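Local coordinates for protein porin (Acinetobacter baumannii AB307-0294, PDB 5DL7) that probably acts as a calcium-binding beta-barrel porin of the outer membrane that lets small solutes, perhaps vanillate among them, pass into the cell, at residues A[26-31]-A[412-417]; A[142-147]-A[167-172]. All coordinates share one frame; numbering follows the deposited sequence.

Contact 1: A[26-31]-A[412-417]; sequences TLRNFY and NVDYTF. With C8E ((hydroxyethyloxy)tri(ethyloxy)octane), chain K.
Asn-412 sets its amide ND2 over the centre of the Phe-30 ring, 3.3 Å above the plane, on the face of the sheet that also carries Arg-28, Asp-414 and the pair Thr-26 and Thr-416. The amide plane is turned 66° from the ring, while OD1 of Asn-412 is hydrogen-bonded to Arg-389. This side is the closely packed one. At its other end the hydroxyls of Thr-26 and Thr-416 meet in a hydrogen bond, OG1 to OG1 2.8 Å; each threonine keeps OG1 beside its own backbone N (chi1 -63° and -69°), which brings the two oxygens together across a non-hydrogen-bonded pair. Between these lies a salt bridge from Arg-28 to Asp-414, itself uncertain because the position of the acid's OD2 is doubtful. NH1 of the arginine instead bonds to the carbonyls of Arg-140 and Leu-141.

Beneath the side chains the strands run antiparallel, with paired backbone bonds at Leu-27 with Tyr-415 and at Asn-29 with Val-413, where Asn-29 N to Val-413 O measures 2.8 Å.

The opposite face, with Leu-27, Asn-29, Val-413 and Tyr-415, is looser. Leu-27 CD1 merely reaches the edge of the Phe-417 ring, 4.0 Å from CE1, and between the side chains of Asn-29 and Val-413 the nearest approach is CB to CB, 4.4 Å. A detergent molecule lies along this surface: its terminal O21 gives a hydrogen bond to Asn-29 OD1 (3.1 Å), which Trp-49 NE1 also binds, and its chain passes over a face of Tyr-31.

Strand 22-36 is bonded on its other side to strand 46-58, and strand 406-418 to strand 384-395, so the contact joins the first and last barrel strands.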
loop_
_atom_site.group_PDB
_atom_site.type_symbol
_atom_site.label_atom_id
_atom_site.label_comp_id
_atom_site.label_asym_id
_atom_site.label_seq_id
_atom_site.Cartn_x
_atom_site.Cartn_y
_atom_site.Cartn_z
ATOM N N THR A 26 3.294 -18.959 -0.723
ATOM C CA THR A 26 4.327 -18.006 -0.202
ATOM C C THR A 26 4.464 -18.208 1.278
ATOM O O THR A 26 3.445 -18.328 1.984
ATOM C CB THR A 26 3.880 -16.546 -0.457
ATOM O OG1 THR A 26 3.842 -16.484 -1.887
ATOM C CG2 THR A 26 4.980 -15.601 0.040
ATOM N N LEU A 27 5.646 -18.435 1.700
ATOM C CA LEU A 27 6.013 -18.422 3.110
ATOM C C LEU A 27 6.693 -17.059 3.488
ATOM O O LEU A 27 7.635 -16.674 2.811
ATOM C CB LEU A 27 7.030 -19.456 3.441
ATOM C CG LEU A 27 6.639 -20.900 3.294
ATOM C CD1 LEU A 27 5.844 -21.233 2.087
ATOM C CD2 LEU A 27 8.035 -21.647 3.254
ATOM N N ARG A 28 6.264 -16.417 4.565
ATOM C CA ARG A 28 6.798 -15.075 4.927
ATOM C C ARG A 28 7.178 -15.030 6.375
ATOM O O ARG A 28 6.449 -15.565 7.209
ATOM C CB ARG A 28 5.689 -14.042 4.767
ATOM C CG ARG A 28 5.025 -14.036 3.426
ATOM C CD ARG A 28 5.632 -12.777 2.666
ATOM N NE ARG A 28 4.870 -11.768 3.148
ATOM C CZ ARG A 28 4.931 -10.415 3.389
ATOM N NH1 ARG A 28 3.834 -10.064 3.938
ATOM N NH2 ARG A 28 5.793 -9.483 3.169
ATOM N N ASN A 29 8.352 -14.519 6.696
ATOM C CA ASN A 29 8.779 -14.260 8.045
ATOM C C ASN A 29 9.020 -12.715 8.074
ATOM O O ASN A 29 9.692 -12.224 7.145
ATOM C CB ASN A 29 10.062 -14.949 8.260
ATOM C CG ASN A 29 10.488 -14.868 9.700
ATOM O OD1 ASN A 29 10.984 -13.893 10.141
ATOM N ND2 ASN A 29 10.179 -15.867 10.455
ATOM N N PHE A 30 8.356 -12.037 8.963
ATOM C CA PHE A 30 8.310 -10.536 9.006
ATOM C C PHE A 30 8.603 -10.087 10.465
ATOM O O PHE A 30 7.866 -10.394 11.352
ATOM C CB PHE A 30 6.960 -10.163 8.553
ATOM C CG PHE A 30 6.776 -8.725 8.114
ATOM C CD1 PHE A 30 7.454 -7.614 8.713
ATOM C CD2 PHE A 30 5.764 -8.406 7.169
ATOM C CE1 PHE A 30 7.290 -6.292 8.284
ATOM C CE2 PHE A 30 5.589 -7.067 6.712
ATOM C CZ PHE A 30 6.344 -6.010 7.266
ATOM N N TYR A 31 9.643 -9.317 10.636
ATOM C CA TYR A 31 9.884 -8.637 11.916
ATOM C C TYR A 31 9.677 -7.141 11.721
ATOM O O TYR A 31 10.179 -6.590 10.701
ATOM C CB TYR A 31 11.371 -8.835 12.286
ATOM C CG TYR A 31 11.789 -8.103 13.535
ATOM C CD1 TYR A 31 11.181 -8.412 14.769
ATOM C CD2 TYR A 31 12.662 -7.019 13.497
ATOM C CE1 TYR A 31 11.549 -7.744 15.937
ATOM C CE2 TYR A 31 13.005 -6.317 14.665
ATOM C CZ TYR A 31 12.447 -6.725 15.879
ATOM O OH TYR A 31 12.777 -6.055 17.020
ATOM N N ASN A 412 12.292 -8.861 6.320
ATOM C CA ASN A 412 11.503 -9.832 5.594
ATOM C C ASN A 412 12.270 -10.935 5.042
ATOM O O ASN A 412 13.315 -10.727 4.343
ATOM C CB ASN A 412 10.712 -9.165 4.423
ATOM C CG ASN A 412 9.830 -8.004 4.885
ATOM O OD1 ASN A 412 10.196 -6.821 4.966
ATOM N ND2 ASN A 412 8.594 -8.380 5.303
ATOM N N VAL A 413 11.844 -12.180 5.226
ATOM C CA VAL A 413 12.344 -13.292 4.423
ATOM C C VAL A 413 11.137 -13.989 3.828
ATOM O O VAL A 413 10.212 -14.345 4.568
ATOM C CB VAL A 413 13.214 -14.315 5.226
ATOM C CG1 VAL A 413 13.609 -15.413 4.335
ATOM C CG2 VAL A 413 14.406 -13.575 5.918
ATOM N N ASP A 414 11.094 -14.121 2.530
ATOM C CA ASP A 414 9.978 -14.736 1.814
ATOM C C ASP A 414 10.405 -15.817 0.848
ATOM O O ASP A 414 11.515 -15.803 0.212
ATOM C CB ASP A 414 9.205 -13.663 1.050
ATOM C CG ASP A 414 8.512 -12.584 1.974
ATOM O OD1 ASP A 414 8.591 -12.527 3.179
ATOM O OD2 ASP A 414 7.677 -11.836 1.477
ATOM N N TYR A 415 9.574 -16.861 0.650
ATOM C CA TYR A 415 9.859 -17.822 -0.358
ATOM C C TYR A 415 8.551 -18.147 -1.086
ATOM O O TYR A 415 7.588 -18.501 -0.378
ATOM C CB TYR A 415 10.434 -19.158 0.252
ATOM C CG TYR A 415 10.757 -20.198 -0.793
ATOM C CD1 TYR A 415 11.897 -20.116 -1.609
ATOM C CD2 TYR A 415 9.890 -21.247 -1.060
ATOM C CE1 TYR A 415 12.107 -20.982 -2.653
ATOM C CE2 TYR A 415 10.112 -22.187 -2.062
ATOM C CZ TYR A 415 11.214 -22.051 -2.864
ATOM O OH TYR A 415 11.390 -22.941 -3.832
ATOM N N THR A 416 8.504 -18.142 -2.419
ATOM C CA THR A 416 7.324 -18.470 -3.150
ATOM C C THR A 416 7.552 -19.677 -3.978
ATOM O O THR A 416 8.563 -19.708 -4.747
ATOM C CB THR A 416 6.774 -17.280 -4.020
ATOM O OG1 THR A 416 6.279 -16.294 -3.210
ATOM C CG2 THR A 416 5.552 -17.681 -4.809
ATOM N N PHE A 417 6.667 -20.702 -3.856
ATOM C CA PHE A 417 6.588 -21.837 -4.757
ATOM C C PHE A 417 5.457 -21.583 -5.812
ATOM O O PHE A 417 4.344 -21.263 -5.424
ATOM C CB PHE A 417 6.026 -23.110 -4.058
ATOM C CG PHE A 417 6.867 -23.715 -2.910
ATOM C CD1 PHE A 417 6.764 -23.232 -1.538
ATOM C CD2 PHE A 417 7.643 -24.898 -3.151
ATOM C CE1 PHE A 417 7.506 -23.863 -0.485
ATOM C CE2 PHE A 417 8.353 -25.542 -2.100
ATOM C CZ PHE A 417 8.297 -25.015 -0.777
HETATM O O12 C8E K . 12.608 -10.361 18.820
HETATM C C13 C8E K . 13.129 -11.333 17.944
HETATM C C14 C8E K . 13.336 -10.731 16.564
HETATM O O15 C8E K . 14.086 -11.605 15.712
HETATM C C16 C8E K . 14.543 -11.012 14.472
HETATM C C17 C8E K . 14.325 -12.102 13.457
HETATM O O18 C8E K . 14.799 -11.813 12.143
HETATM C C19 C8E K . 13.906 -12.339 11.145
HETATM C C20 C8E K . 14.128 -11.780 9.743
HETATM O O21 C8E K . 12.844 -11.641 9.013
#

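Contact 2: A[142-147]-A[167-172]; sequences FPQTYR and DEVRQR. With C8E ((hydroxyethyloxy)tri(ethyloxy)octane), chain J.
Arg-147 and Glu-168 extend from the same face of the sheet, their chains running alongside each other, and bury more surface than any other residues here. The Arg-147 methylene CD packs 3.6 Å from Glu-168 OE1, and the carboxylate oxygen sits at the guanidinium edge, but the salt bridge from NH1 is long, at 3.8 Å. The stronger partner of this arginine is Asp-126, bound through NE. Its CD also touches a detergent chain, 3.7 Å from C16. In the backbone, Arg-147 N donates to Glu-168 O, and Asp-167 N to Arg-147 O.

Arg-172, third in surface buried by the contact, works through its aliphatic base. CB rests 3.2 Å from Phe-142 O, while the extended chain carries the guanidinium away to Ser-137 and Glu-300.

Between these ends, Val-169 CG2 stands over a face of the Tyr-146 ring as a CH-pi contact, 3.7 Å from the centroid. Gln-144 NE2 bonds to Gln-171 OE1 (2.9 Å) in the carbonyl plane of Gln-171, on a lone pair, though tilted from the Gln-144 amide plane. One water joins Thr-145 OG1 to Arg-170 NE; Tyr-177 also binds that hydroxyl, and Arg-170 NH2 bonds to the carbonyl of Ile-109.

The short strand 145-147 thus pairs with the end of strand 159-170 as an antiparallel ladder that frays into loop at 142-144 and 171-172, an arrangement in keeping with the OprD-family porin barrel.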
loop_
_atom_site.group_PDB
_atom_site.type_symbol
_atom_site.label_atom_id
_atom_site.label_comp_id
_atom_site.label_asym_id
_atom_site.label_seq_id
_atom_site.Cartn_x
_atom_site.Cartn_y
_atom_site.Cartn_z
ATOM N N PHE A 142 -0.433 -10.070 5.708
ATOM C CA PHE A 142 -1.424 -10.509 4.725
ATOM C C PHE A 142 -2.049 -9.320 4.088
ATOM O O PHE A 142 -2.214 -8.284 4.688
ATOM C CB PHE A 142 -2.545 -11.305 5.490
ATOM C CG PHE A 142 -2.048 -12.482 6.190
ATOM C CD1 PHE A 142 -1.252 -13.450 5.551
ATOM C CD2 PHE A 142 -2.426 -12.838 7.479
ATOM C CE1 PHE A 142 -0.755 -14.594 6.171
ATOM C CE2 PHE A 142 -1.913 -13.976 8.055
ATOM C CZ PHE A 142 -1.128 -14.888 7.398
ATOM N N PRO A 143 -2.595 -9.482 2.875
ATOM C CA PRO A 143 -3.255 -8.375 2.175
ATOM C C PRO A 143 -4.591 -8.025 2.821
ATOM O O PRO A 143 -5.278 -8.905 3.255
ATOM C CB PRO A 143 -3.563 -8.992 0.765
ATOM C CG PRO A 143 -3.481 -10.411 0.874
ATOM C CD PRO A 143 -2.500 -10.694 2.047
ATOM N N GLN A 144 -4.908 -6.767 2.860
ATOM C CA GLN A 144 -6.288 -6.261 3.018
ATOM C C GLN A 144 -7.153 -6.793 1.913
ATOM O O GLN A 144 -6.731 -6.846 0.739
ATOM C CB GLN A 144 -6.203 -4.781 3.069
ATOM C CG GLN A 144 -7.436 -4.083 3.394
ATOM C CD GLN A 144 -7.230 -2.563 3.144
ATOM O OE1 GLN A 144 -6.579 -2.186 2.141
ATOM N NE2 GLN A 144 -7.835 -1.751 3.924
ATOM N N THR A 145 -8.396 -7.227 2.275
ATOM C CA THR A 145 -9.297 -7.641 1.261
ATOM C C THR A 145 -10.657 -6.937 1.440
ATOM O O THR A 145 -10.979 -6.457 2.484
ATOM C CB THR A 145 -9.516 -9.174 1.076
ATOM O OG1 THR A 145 -10.200 -9.749 2.186
ATOM C CG2 THR A 145 -8.135 -9.930 0.852
ATOM N N TYR A 146 -11.419 -6.958 0.361
ATOM C CA TYR A 146 -12.815 -6.355 0.363
ATOM C C TYR A 146 -13.782 -7.366 -0.189
ATOM O O TYR A 146 -13.405 -8.237 -0.962
ATOM C CB TYR A 146 -12.836 -5.069 -0.507
ATOM C CG TYR A 146 -12.178 -3.945 0.111
ATOM C CD1 TYR A 146 -10.828 -3.721 -0.014
ATOM C CD2 TYR A 146 -12.898 -2.991 0.807
ATOM C CE1 TYR A 146 -10.167 -2.662 0.579
ATOM C CE2 TYR A 146 -12.295 -1.891 1.366
ATOM C CZ TYR A 146 -10.873 -1.702 1.247
ATOM O OH TYR A 146 -10.355 -0.569 1.814
ATOM N N ARG A 147 -15.073 -7.275 0.177
ATOM C CA ARG A 147 -16.091 -8.130 -0.330
ATOM C C ARG A 147 -17.052 -7.370 -1.142
ATOM O O ARG A 147 -17.420 -6.307 -0.742
ATOM C CB ARG A 147 -16.906 -8.744 0.872
ATOM C CG ARG A 147 -16.953 -10.149 0.722
ATOM C CD ARG A 147 -17.504 -10.829 2.036
ATOM N NE ARG A 147 -16.575 -11.870 2.489
ATOM C CZ ARG A 147 -16.855 -12.603 3.577
ATOM N NH1 ARG A 147 -17.886 -12.211 4.343
ATOM N NH2 ARG A 147 -16.064 -13.592 3.934
ATOM N N ASP A 167 -18.819 -3.671 0.065
ATOM C CA ASP A 167 -19.512 -3.233 1.283
ATOM C C ASP A 167 -18.838 -3.723 2.552
ATOM O O ASP A 167 -19.433 -3.490 3.535
ATOM C CB ASP A 167 -20.966 -3.689 1.283
ATOM C CG ASP A 167 -21.159 -5.173 1.182
ATOM O OD1 ASP A 167 -20.239 -6.006 1.071
ATOM O OD2 ASP A 167 -22.363 -5.509 0.967
ATOM N N GLU A 168 -17.743 -4.501 2.537
ATOM C CA GLU A 168 -17.086 -4.841 3.787
ATOM C C GLU A 168 -15.596 -4.932 3.425
ATOM O O GLU A 168 -15.288 -5.198 2.250
ATOM C CB GLU A 168 -17.575 -6.248 4.274
ATOM C CG GLU A 168 -19.016 -6.351 4.431
ATOM C CD GLU A 168 -19.332 -7.735 5.021
ATOM O OE1 GLU A 168 -19.351 -8.744 4.297
ATOM O OE2 GLU A 168 -19.245 -7.744 6.262
ATOM N N VAL A 169 -14.796 -4.847 4.446
ATOM C CA VAL A 169 -13.352 -4.897 4.372
ATOM C C VAL A 169 -12.847 -5.878 5.422
ATOM O O VAL A 169 -13.386 -5.901 6.561
ATOM C CB VAL A 169 -12.741 -3.482 4.545
ATOM C CG1 VAL A 169 -12.994 -2.845 5.902
ATOM C CG2 VAL A 169 -11.207 -3.523 4.260
ATOM N N ARG A 170 -11.820 -6.717 5.088
ATOM C CA ARG A 170 -11.189 -7.466 6.149
ATOM C C ARG A 170 -9.727 -6.971 6.240
ATOM O O ARG A 170 -8.968 -7.202 5.305
ATOM C CB ARG A 170 -11.247 -8.938 5.796
ATOM C CG ARG A 170 -10.536 -9.805 6.837
ATOM C CD ARG A 170 -11.000 -11.220 6.972
ATOM N NE ARG A 170 -10.975 -11.990 5.738
ATOM C CZ ARG A 170 -11.554 -13.165 5.621
ATOM N NH1 ARG A 170 -12.193 -13.659 6.706
ATOM N NH2 ARG A 170 -11.533 -13.856 4.486
ATOM N N GLN A 171 -9.442 -6.327 7.302
ATOM C CA GLN A 171 -8.155 -5.631 7.511
ATOM C C GLN A 171 -7.045 -6.706 7.548
ATOM O O GLN A 171 -7.251 -7.850 7.897
ATOM C CB GLN A 171 -8.103 -4.751 8.663
ATOM C CG GLN A 171 -9.227 -3.692 8.743
ATOM C CD GLN A 171 -9.077 -2.595 7.589
ATOM O OE1 GLN A 171 -8.399 -2.796 6.598
ATOM N NE2 GLN A 171 -10.007 -1.579 7.648
ATOM N N ARG A 172 -5.878 -6.221 7.194
ATOM C CA ARG A 172 -4.722 -7.130 7.145
ATOM C C ARG A 172 -4.471 -7.962 8.393
ATOM O O ARG A 172 -4.094 -9.158 8.332
ATOM C CB ARG A 172 -3.425 -6.236 6.796
ATOM C CG ARG A 172 -3.164 -5.196 7.775
ATOM C CD ARG A 172 -2.449 -3.999 7.101
ATOM N NE ARG A 172 -2.181 -2.914 8.012
ATOM C CZ ARG A 172 -1.462 -1.832 7.726
ATOM N NH1 ARG A 172 -1.040 -1.621 6.469
ATOM N NH2 ARG A 172 -1.244 -0.947 8.688
HETATM C C10 C8E J . -22.163 -7.257 -2.907
HETATM C C11 C8E J . -21.575 -8.351 -1.976
HETATM O O12 C8E J . -21.508 -9.624 -2.650
HETATM C C13 C8E J . -20.420 -10.572 -2.341
HETATM C C14 C8E J . -20.404 -11.341 -0.983
HETATM O O15 C8E J . -19.339 -12.334 -1.115
HETATM C C16 C8E J . -18.994 -13.355 -0.188
HETATM C C17 C8E J . -17.848 -14.311 -0.638
HETATM O O18 C8E J . -18.500 -14.808 -1.807
HETATM C C19 C8E J . -17.779 -15.708 -2.591
HETATM C C20 C8E J . -18.763 -15.871 -3.763
HETATM O O21 C8E J . -18.345 -17.005 -4.479
HETATM O O HOH W 1 -7.310 -9.581 4.961
HETATM O O HOH W 2 -9.023 -11.379 3.781
#

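How the contacts relate
Contact 1 joins strands from the two ends of the chain, with 380 residues between its segments, whereas contact 2 joins segments with only 19 residues between them and is nested within the loop that contact 1 closes. Their centres are about 21 Å apart and their nearest atoms about 5 Å, without touching. Arg-28 of contact 1 bridges toward contact 2, reaching the residues just before segment 142-147. Contact 1 lies away from the calcium sites; in contact 2 the Arg-170 side chain is about 13 Å from a bound calcium ion, and Phe-142 about 11 Å from the calcium ligand Asp-103, side chain to side chain.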